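Local coordinates for protein induced by osmotic stress (Scheffersomyces stipitis, PDB 5YWN) that catalyses the asymmetric reduction of haloketones, probably with NADPH as hydride donor, as a member of the dihydroflavonol-4-reductase branch of the NAD(P)-dependent epimerase/dehydratase family, at residues 233-238 with 262-267; 267-272 with 292-297. The protein carries 1 engineered substitution. One frame throughout, in Å; residues are numbered along the deposited sequence.

Contact 1 of 2, residues 233-238 with 262-267; sequences GTFIDV and SNTRFN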
loop_
_atom_site.group_PDB
_atom_site.type_symbol
_atom_site.label_atom_id
_atom_site.label_comp_id
_atom_site.label_asym_id
_atom_site.label_seq_id
_atom_site.Cartn_x
_atom_site.Cartn_y
_atom_site.Cartn_z
ATOM N N GLY A 233 -0.724 11.293 12.104
ATOM C CA GLY A 233 -1.658 10.274 11.704
ATOM C C GLY A 233 -1.438 8.922 12.350
ATOM O O GLY A 233 -0.878 8.827 13.381
ATOM N N THR A 234 -1.891 7.888 11.677
ATOM C CA THR A 234 -1.637 6.536 12.058
ATOM C C THR A 234 -0.719 5.865 11.033
ATOM O O THR A 234 -0.753 6.169 9.890
ATOM C CB THR A 234 -2.961 5.768 12.307
ATOM O OG1 THR A 234 -2.728 4.659 13.121
ATOM C CG2 THR A 234 -3.502 5.267 11.135
ATOM N N PHE A 235 0.084 4.940 11.495
ATOM C CA PHE A 235 1.039 4.229 10.669
ATOM C C PHE A 235 0.798 2.729 10.642
ATOM O O PHE A 235 0.264 2.198 11.535
ATOM C CB PHE A 235 2.513 4.586 11.036
ATOM C CG PHE A 235 3.277 3.495 11.736
ATOM C CD1 PHE A 235 2.976 3.170 13.010
ATOM C CD2 PHE A 235 4.121 2.715 11.057
ATOM C CE1 PHE A 235 3.600 2.147 13.639
ATOM C CE2 PHE A 235 4.758 1.701 11.664
ATOM C CZ PHE A 235 4.496 1.417 12.966
ATOM N N ILE A 236 1.346 2.114 9.630
ATOM C CA ILE A 236 1.548 0.700 9.568
ATOM C C ILE A 236 2.841 0.367 8.844
ATOM O O ILE A 236 3.147 0.960 7.877
ATOM C CB ILE A 236 0.317 -0.023 8.973
ATOM C CG1 ILE A 236 0.466 -1.528 9.023
ATOM C CG2 ILE A 236 -0.006 0.442 7.584
ATOM C CD1 ILE A 236 0.315 -2.161 10.360
ATOM N N ASP A 237 3.571 -0.586 9.366
ATOM C CA ASP A 237 4.808 -1.055 8.762
ATOM C C ASP A 237 4.592 -1.828 7.456
ATOM O O ASP A 237 3.735 -2.616 7.329
ATOM C CB ASP A 237 5.684 -1.841 9.720
ATOM C CG ASP A 237 7.023 -2.164 9.146
ATOM O OD1 ASP A 237 7.114 -3.004 8.286
ATOM O OD2 ASP A 237 7.967 -1.567 9.540
ATOM N N VAL A 238 5.435 -1.549 6.511
ATOM C CA VAL A 238 5.303 -2.086 5.186
ATOM C C VAL A 238 5.350 -3.621 5.211
ATOM O O VAL A 238 4.657 -4.239 4.497
ATOM C CB VAL A 238 6.303 -1.462 4.201
ATOM C CG1 VAL A 238 7.697 -1.836 4.551
ATOM C CG2 VAL A 238 6.027 -1.900 2.785
ATOM N N SER A 262 -3.841 -0.864 10.433
ATOM C CA SER A 262 -3.531 0.316 11.194
ATOM C C SER A 262 -2.930 -0.005 12.567
ATOM O O SER A 262 -3.421 -0.824 13.254
ATOM C CB SER A 262 -4.823 1.110 11.373
ATOM O OG SER A 262 -4.557 2.321 11.919
ATOM N N ASN A 263 -1.867 0.672 12.931
ATOM C CA ASN A 263 -1.222 0.449 14.167
ATOM C C ASN A 263 -1.368 1.629 15.133
ATOM O O ASN A 263 -2.410 1.839 15.622
ATOM C CB ASN A 263 0.217 -0.003 13.990
ATOM C CG ASN A 263 0.810 -0.630 15.256
ATOM O OD1 ASN A 263 0.152 -0.816 16.220
ATOM N ND2 ASN A 263 2.053 -0.923 15.205
ATOM N N THR A 264 -0.329 2.381 15.365
ATOM C CA THR A 264 -0.394 3.448 16.347
ATOM C C THR A 264 -0.287 4.864 15.742
ATOM O O THR A 264 0.218 5.052 14.694
ATOM C CB THR A 264 0.648 3.254 17.469
ATOM O OG1 THR A 264 1.942 3.195 16.914
ATOM C CG2 THR A 264 0.401 1.996 18.223
ATOM N N ARG A 265 -0.809 5.819 16.479
ATOM C CA ARG A 265 -0.693 7.223 16.238
ATOM C C ARG A 265 0.680 7.789 16.498
ATOM O O ARG A 265 1.333 7.390 17.390
ATOM C CB ARG A 265 -1.723 7.998 17.050
ATOM C CG ARG A 265 -2.866 8.394 16.170
ATOM C CD ARG A 265 -4.034 8.971 16.870
ATOM N NE ARG A 265 -5.246 8.459 16.345
ATOM C CZ ARG A 265 -5.782 8.832 15.215
ATOM N NH1 ARG A 265 -5.223 9.690 14.446
ATOM N NH2 ARG A 265 -6.912 8.317 14.880
ATOM N N PHE A 266 1.039 8.739 15.672
ATOM C CA PHE A 266 2.257 9.471 15.747
ATOM C C PHE A 266 2.090 10.908 15.281
ATOM O O PHE A 266 1.201 11.231 14.563
ATOM C CB PHE A 266 3.304 8.818 14.874
ATOM C CG PHE A 266 3.047 8.971 13.429
ATOM C CD1 PHE A 266 2.199 8.148 12.779
ATOM C CD2 PHE A 266 3.623 9.984 12.758
ATOM C CE1 PHE A 266 1.952 8.293 11.465
ATOM C CE2 PHE A 266 3.390 10.158 11.436
ATOM C CZ PHE A 266 2.566 9.308 10.788
ATOM N N ASN A 267 3.060 11.708 15.656
ATOM C CA ASN A 267 3.315 12.997 15.067
ATOM C C ASN A 267 4.789 13.248 14.808
ATOM O O ASN A 267 5.582 12.415 15.018
ATOM C CB ASN A 267 2.636 14.134 15.823
ATOM C CG ASN A 267 3.235 14.404 17.189
ATOM O OD1 ASN A 267 4.344 14.093 17.466
ATOM N ND2 ASN A 267 2.460 15.016 18.019
#

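Contact 2 of 2, residues 267-272 with 292-297; sequences NGQTLL and HSDDFS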
loop_
_atom_site.group_PDB
_atom_site.type_symbol
_atom_site.label_atom_id
_atom_site.label_comp_id
_atom_site.label_asym_id
_atom_site.label_seq_id
_atom_site.Cartn_x
_atom_site.Cartn_y
_atom_site.Cartn_z
ATOM N N ASN A 267 3.060 11.708 15.656
ATOM C CA ASN A 267 3.315 12.997 15.067
ATOM C C ASN A 267 4.789 13.248 14.808
ATOM O O ASN A 267 5.582 12.415 15.018
ATOM C CB ASN A 267 2.636 14.134 15.823
ATOM C CG ASN A 267 3.235 14.404 17.189
ATOM O OD1 ASN A 267 4.344 14.093 17.466
ATOM N ND2 ASN A 267 2.460 15.016 18.019
ATOM N N GLY A 268 5.099 14.451 14.398
ATOM C CA GLY A 268 6.446 14.868 14.148
ATOM C C GLY A 268 7.358 14.764 15.361
ATOM O O GLY A 268 8.475 14.468 15.228
ATOM N N GLN A 269 6.838 15.036 16.536
ATOM C CA GLN A 269 7.588 14.858 17.755
ATOM C C GLN A 269 7.946 13.409 18.034
ATOM O O GLN A 269 9.028 13.136 18.382
ATOM C CB GLN A 269 6.906 15.491 18.947
ATOM C CG GLN A 269 7.787 15.613 20.148
ATOM C CD GLN A 269 8.920 16.574 19.969
ATOM O OE1 GLN A 269 8.716 17.730 19.757
ATOM N NE2 GLN A 269 10.102 16.074 20.030
ATOM N N THR A 270 7.008 12.515 17.797
ATOM C CA THR A 270 7.218 11.104 17.953
ATOM C C THR A 270 8.372 10.653 17.040
ATOM O O THR A 270 9.250 9.976 17.468
ATOM C CB THR A 270 5.969 10.291 17.530
ATOM O OG1 THR A 270 4.790 10.953 17.907
ATOM C CG2 THR A 270 5.996 8.949 18.176
ATOM N N LEU A 271 8.351 11.114 15.807
ATOM C CA LEU A 271 9.351 10.823 14.836
ATOM C C LEU A 271 10.749 11.340 15.212
ATOM O O LEU A 271 11.681 10.611 15.202
ATOM C CB LEU A 271 8.923 11.420 13.515
ATOM C CG LEU A 271 9.910 11.405 12.389
ATOM C CD1 LEU A 271 10.472 10.041 12.082
ATOM C CD2 LEU A 271 9.463 12.136 11.146
ATOM N N LEU A 272 10.822 12.583 15.603
ATOM C CA LEU A 272 12.042 13.205 16.044
ATOM C C LEU A 272 12.637 12.501 17.269
ATOM O O LEU A 272 13.791 12.274 17.335
ATOM C CB LEU A 272 11.753 14.634 16.399
ATOM C CG LEU A 272 11.992 15.717 15.375
ATOM C CD1 LEU A 272 11.734 17.091 15.929
ATOM C CD2 LEU A 272 13.374 15.626 14.798
ATOM N N HIS A 292 8.728 14.012 23.971
ATOM C CA HIS A 292 7.661 13.295 24.646
ATOM C C HIS A 292 6.488 14.142 25.081
ATOM O O HIS A 292 5.829 13.821 25.984
ATOM C CB HIS A 292 8.222 12.411 25.756
ATOM C CG HIS A 292 9.374 11.591 25.295
ATOM N ND1 HIS A 292 9.260 10.662 24.299
ATOM C CD2 HIS A 292 10.679 11.642 25.605
ATOM C CE1 HIS A 292 10.436 10.142 24.052
ATOM N NE2 HIS A 292 11.309 10.700 24.853
ATOM N N SER A 293 6.263 15.234 24.379
ATOM C CA SER A 293 5.084 16.063 24.528
ATOM C C SER A 293 3.911 15.552 23.724
ATOM O O SER A 293 2.879 16.087 23.823
ATOM C CB SER A 293 5.331 17.506 24.096
ATOM O OG SER A 293 5.568 17.603 22.749
ATOM N N ASP A 294 4.128 14.572 22.881
ATOM C CA ASP A 294 3.060 13.961 22.140
ATOM C C ASP A 294 2.178 13.167 23.082
ATOM O O ASP A 294 2.664 12.420 23.872
ATOM C CB ASP A 294 3.590 13.116 20.993
ATOM C CG ASP A 294 4.737 12.187 21.395
ATOM O OD1 ASP A 294 5.490 12.541 22.290
ATOM O OD2 ASP A 294 4.907 11.156 20.780
ATOM N N ASP A 295 0.889 13.401 23.044
ATOM C CA ASP A 295 -0.051 12.674 23.852
ATOM C C ASP A 295 -1.246 12.232 23.033
ATOM O O ASP A 295 -1.995 13.039 22.624
ATOM C CB ASP A 295 -0.468 13.569 25.014
ATOM C CG ASP A 295 -1.576 13.011 25.846
ATOM O OD1 ASP A 295 -2.082 11.957 25.590
ATOM O OD2 ASP A 295 -1.964 13.657 26.766
ATOM N N PHE A 296 -1.409 10.951 22.835
ATOM C CA PHE A 296 -2.522 10.408 22.065
ATOM C C PHE A 296 -3.634 9.713 22.841
ATOM O O PHE A 296 -4.435 9.037 22.277
ATOM C CB PHE A 296 -2.044 9.534 20.905
ATOM C CG PHE A 296 -1.015 10.168 20.073
ATOM C CD1 PHE A 296 -1.321 11.213 19.267
ATOM C CD2 PHE A 296 0.262 9.729 20.106
ATOM C CE1 PHE A 296 -0.377 11.807 18.503
ATOM C CE2 PHE A 296 1.204 10.310 19.349
ATOM C CZ PHE A 296 0.890 11.362 18.559
ATOM N N SER A 297 -3.644 9.898 24.132
ATOM C CA SER A 297 -4.562 9.212 25.009
ATOM C C SER A 297 -6.042 9.555 24.827
ATOM O O SER A 297 -6.861 8.818 25.195
ATOM C CB SER A 297 -4.127 9.269 26.465
ATOM O OG SER A 297 -4.128 10.532 26.959
#

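Contact 1 of 2, residues 233-238 with 262-267
Thr264 O gathers a cluster of donors from the neighbouring strand and shows how a carbonyl can pin a turning chain. Its main bond comes from Phe235 N at 3.2 Å, with the donor tilted out of the carbonyl plane, and the CA-H of Thr234 adds a CH...O contact. Thr234 OG1 lies 3.2 Å from Ser262 OG and 3.4 Å from Thr264 O, the latter a weak contact, and its one proton can serve only one of them at a time; it reaches both because it stands anti to its own nitrogen (chi1 -158°), on the face it shares with Arg265.

Two bonds close the pair Gly233 and Phe266, Gly233 N to Phe266 O and Phe266 N to Gly233 O, the latter at 3.0 Å. At the other end Asn263 N donates to Phe235 O, also at 3.0 Å. Backbone angles at Gly233 would jam any side chain against the carbonyl of the residue before, which calls for glycine. In Phe266, CG sits between the backbone N and carbonyl carbon (chi1 71°) and lays the ring across Gly233 of the facing strand, with Gly233 N over one face, while Thr234 C meets its edge; its CE1 rests 3.8 Å from Phe235 CB. The Phe235 ring runs alongside Asn263, its CE1 3.8 Å from ND2, with ring and amide planes 34° apart.

Beyond the contact, the backbone of Ile236 is hydrogen-bonded to Tyr194 and Phe196, and its side chain lies near Ile195 of the NADP(+) site. The geometry is that of a short antiparallel bridge, a hydrogen-bonded pair followed by a non-hydrogen-bonded one, set beside a Rossmann-fold cofactor site.

Contact 2 of 2, residues 267-272 with 292-297
A capping box starts helix 268-278, and its two members, Asn267 and Thr270, are also the residues that Asp294 and Phe296 of the later loop touch. Thr270 OG1 links the two segments: it accepts from Asn267 N in an almost straight bond (175°) and is hydrogen-bonded to Asp294 OD2 at 2.9 Å. The threonine and aspartate side chains cross at about a right angle, and OD2 also lies 3.5 Å from Thr270 CB. In return Asn267 OD1 takes Thr270 N at 3.1 Å, nearly end-on to its carbonyl, and Gln269 N in a weak bond.

With CG between its backbone nitrogen and carbonyl carbon (chi1 70°), Asn267 swings its amide over the first turn and against the loop, where ND2 sits 3.7 Å from Asp294 CB. With an alanine here the amide is gone, and Thr270 N would probably be left without its capping acceptor, with a gap beside Asp294 CB.

The Phe296 ring also meets both capping residues. Thr270 OG1 lies at its edge, 3.9 Å from CE2, while CZ is 3.6 Å from Asn267 N and the ring stands 68° from the Asn267 amide plane. Just before Asp294, Ser293 OG touches Gln269 CG at 4.0 Å and is itself hydrogen-bonded to Lys290 O, although the polar end of Gln269 is engaged by Lys290 N, Val288 O and Asp273. The whole is a surface contact far from the cofactor site, a helix N-terminus with an Asn–Thr capping box, to which a later surface loop adds an aspartate on the threonine hydroxyl.

Overall arrangement
Followed from the N terminus, the chain leaves strand 234-237, which pairs in parallel with 194-196, and runs through helix 238-250 and strand 258-261, the last strand of the seven-stranded parallel sheet. Contact 1 closes that excursion by bringing 262-267 back across 233-238. Strand 265-267 then leads straight into helix 268-278, and contact 2 closes a second loop when 292-297 returns to the start of that helix. The two contacts are in series, neither nested nor crossed, and share Asn267. They also touch, for the Phe296 ring packs on the backbone of Arg265 and Phe266, so the surface loop is joined to the strand bridge nearer the cofactor.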